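Local coordinates for protein glycerol kinase, putative (Plasmodium falciparum, PDB 2W40) that probably catalyses the ATP-dependent phosphorylation of glycerol to sn-glycerol 3-phosphate, as a member of the FGGY kinase family, at residues Lys128-Tyr133 / Arg189-Asp194. Residues are numbered along the deposited sequence; the frame is centred on the assembly and turned at random.
With EDO (1,2-ethanediol), chain B; EDO (1,2-ethanediol), chain D.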
loop_
_atom_site.group_PDB
_atom_site.type_symbol
_atom_site.label_atom_id
_atom_site.label_comp_id
_atom_site.label_asym_id
_atom_site.label_seq_id
_atom_site.Cartn_x
_atom_site.Cartn_y
_atom_site.Cartn_z
ATOM N N LYS C 128 7.349 32.214 20.079
ATOM C CA LYS C 128 7.864 33.604 20.097
ATOM C C LYS C 128 9.385 33.577 20.212
ATOM O O LYS C 128 10.090 34.301 19.587
ATOM C CB LYS C 128 7.266 34.422 21.221
ATOM C CG LYS C 128 5.768 34.830 21.081
ATOM C CD LYS C 128 5.378 35.348 19.627
ATOM C CE LYS C 128 3.906 35.820 19.544
ATOM N NZ LYS C 128 3.217 35.558 18.206
ATOM N N LYS C 129 9.902 32.664 21.018
ATOM C CA LYS C 129 11.344 32.618 21.209
ATOM C C LYS C 129 12.091 32.148 19.955
ATOM O O LYS C 129 13.111 32.699 19.631
ATOM C CB LYS C 129 11.625 31.800 22.436
ATOM C CG LYS C 129 13.110 31.577 22.750
ATOM C CD LYS C 129 13.938 32.828 23.011
ATOM C CE LYS C 129 13.586 33.689 24.350
ATOM N NZ LYS C 129 13.751 32.821 25.584
ATOM N N THR C 130 11.612 31.024 19.393
ATOM C CA THR C 130 12.369 30.234 18.415
ATOM C C THR C 130 11.834 30.268 17.014
ATOM O O THR C 130 12.491 29.826 16.100
ATOM C CB THR C 130 12.528 28.729 18.849
ATOM O OG1 THR C 130 11.217 28.126 18.734
ATOM C CG2 THR C 130 13.191 28.577 20.224
ATOM N N GLY C 131 10.578 30.638 16.828
ATOM C CA GLY C 131 9.910 30.485 15.545
ATOM C C GLY C 131 9.073 29.262 15.210
ATOM O O GLY C 131 8.330 29.227 14.239
ATOM N N THR C 132 9.050 28.335 16.164
ATOM C CA THR C 132 8.345 27.081 16.025
ATOM C C THR C 132 7.784 26.611 17.385
ATOM O O THR C 132 8.302 27.008 18.406
ATOM C CB THR C 132 9.323 25.926 15.471
ATOM O OG1 THR C 132 8.554 24.779 15.074
ATOM C CG2 THR C 132 10.487 25.644 16.491
ATOM N N TYR C 133 6.749 25.781 17.269
ATOM C CA TYR C 133 6.333 24.940 18.433
ATOM C C TYR C 133 7.269 23.733 18.537
ATOM O O TYR C 133 8.052 23.478 17.626
ATOM C CB TYR C 133 4.929 24.472 18.221
ATOM C CG TYR C 133 3.842 25.514 18.075
ATOM C CD1 TYR C 133 3.833 26.619 18.820
ATOM C CD2 TYR C 133 2.884 25.385 17.134
ATOM C CE1 TYR C 133 2.796 27.521 18.806
ATOM C CE2 TYR C 133 1.898 26.354 16.999
ATOM C CZ TYR C 133 1.865 27.428 17.897
ATOM O OH TYR C 133 0.851 28.417 17.802
ATOM N N ARG C 189 17.222 26.258 13.067
ATOM C CA ARG C 189 16.591 24.975 12.841
ATOM C C ARG C 189 16.768 24.014 14.022
ATOM O O ARG C 189 16.488 22.811 13.961
ATOM C CB ARG C 189 17.103 24.332 11.585
ATOM C CG ARG C 189 17.060 25.257 10.399
ATOM C CD ARG C 189 15.705 25.866 10.130
ATOM N NE ARG C 189 14.714 24.852 9.718
ATOM C CZ ARG C 189 13.581 25.059 9.060
ATOM N NH1 ARG C 189 13.139 26.297 8.793
ATOM N NH2 ARG C 189 12.858 24.032 8.644
ATOM N N THR C 190 17.315 24.572 15.080
ATOM C CA THR C 190 17.740 23.736 16.233
ATOM C C THR C 190 16.729 23.710 17.418
ATOM O O THR C 190 16.803 22.752 18.257
ATOM C CB THR C 190 19.116 24.259 16.786
ATOM O OG1 THR C 190 18.930 25.568 17.325
ATOM C CG2 THR C 190 20.305 24.141 15.803
ATOM N N LEU C 191 15.869 24.742 17.507
ATOM C CA LEU C 191 14.939 24.966 18.628
ATOM C C LEU C 191 15.699 25.554 19.848
ATOM O O LEU C 191 15.169 25.599 20.946
ATOM C CB LEU C 191 14.132 23.738 18.990
ATOM C CG LEU C 191 12.644 23.742 18.714
ATOM C CD1 LEU C 191 11.952 22.327 18.816
ATOM C CD2 LEU C 191 12.050 24.701 19.605
ATOM N N LEU C 192 17.001 25.927 19.623
ATOM C CA LEU C 192 17.881 26.483 20.656
ATOM C C LEU C 192 18.231 27.972 20.482
ATOM O O LEU C 192 18.848 28.546 21.398
ATOM C CB LEU C 192 19.166 25.703 20.822
ATOM C CG LEU C 192 18.990 24.227 21.000
ATOM C CD1 LEU C 192 20.402 23.622 20.941
ATOM C CD2 LEU C 192 18.230 23.928 22.302
ATOM N N MET C 193 17.933 28.558 19.297
ATOM C CA MET C 193 18.334 29.917 19.040
ATOM C C MET C 193 17.128 30.847 19.263
ATOM O O MET C 193 16.026 30.512 18.836
ATOM C CB MET C 193 18.772 30.047 17.599
ATOM C CG MET C 193 19.469 31.369 17.315
ATOM S SD MET C 193 19.783 31.687 15.555
ATOM C CE MET C 193 18.132 32.256 14.998
ATOM N N ASP C 194 17.388 32.036 19.789
ATOM C CA ASP C 194 16.438 33.139 19.891
ATOM C C ASP C 194 16.290 33.724 18.469
ATOM O O ASP C 194 17.283 34.217 17.890
ATOM C CB ASP C 194 16.927 34.175 20.851
ATOM C CG ASP C 194 15.866 35.310 21.061
ATOM O OD1 ASP C 194 15.287 35.828 20.087
ATOM O OD2 ASP C 194 15.668 35.718 22.253
HETATM C C1 EDO B . 4.385 27.191 14.210
HETATM O O1 EDO B . 3.246 27.739 13.506
HETATM C C2 EDO B . 4.634 25.750 13.854
HETATM O O2 EDO B . 5.697 25.260 14.553
HETATM C C1 EDO D . 11.260 29.214 26.755
HETATM O O1 EDO D . 10.408 29.704 27.796
HETATM C C2 EDO D . 10.963 30.200 25.655
HETATM O O2 EDO D . 11.381 31.524 26.047
HETATM O O HOH W 1 12.661 35.821 20.259
HETATM O O HOH W 2 15.270 29.817 16.146
#
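Lys129 and Asp194 meet at the solvent-facing end of this contact, their side chains crossing at about a right angle. Lys129 starts with CG anti to the backbone N (chi1 177°) and bends at each later torsion, curling its chain round a bound 1,2-ethanediol, probably from the crystallisation liquor. CB and CG rest against the diol's O2 and C2; CD turns to Asp194 and lies 3.5 Å from its OD2; CE sits between that OD2 and the diol; NZ donates to the diol O2 at 2.7 Å. The ammonium group pairs with Asp201 in a salt bridge, while NZ stays 4.8 Å from Asp194 OD2, so the link to Asp194 is made by methylenes. Asp194 OD1 instead accepts from the backbone N of Asn196 and Thr197. Asp194 CA makes a CA-H...O contact with Lys129 O at 3.4 Å, and two waters bridge the segments, one joining Lys128 O to Asp194 OD1, the other Thr130 O to Met193 O. Deeper in, Leu191 brings CD2 up against two threonines, 3.6 Å from Thr130 OG1 and also touching CG2 of Thr132. Thr130 CG2 touches the carbonyl oxygens of Leu191 and Met193; its OG1 is hydrogen-bonded to Ile126 O, one turn back in the helix. Gly131, with positive phi (94°), ends that helix and lets the chain swing to Thr132, whose OG1 donates to a lone pair of Tyr133 O. The contact sets the C-terminal end of helix 123-130 against the loop that follows helix 184-187, within the FGGY N-terminal region. Met204 of helix 202-207 packs on Lys129 and Thr130, Ala140 of helix 140-149 on Leu191, and Gly131 makes a backbone hydrogen bond with Thr291 of strand 290-295.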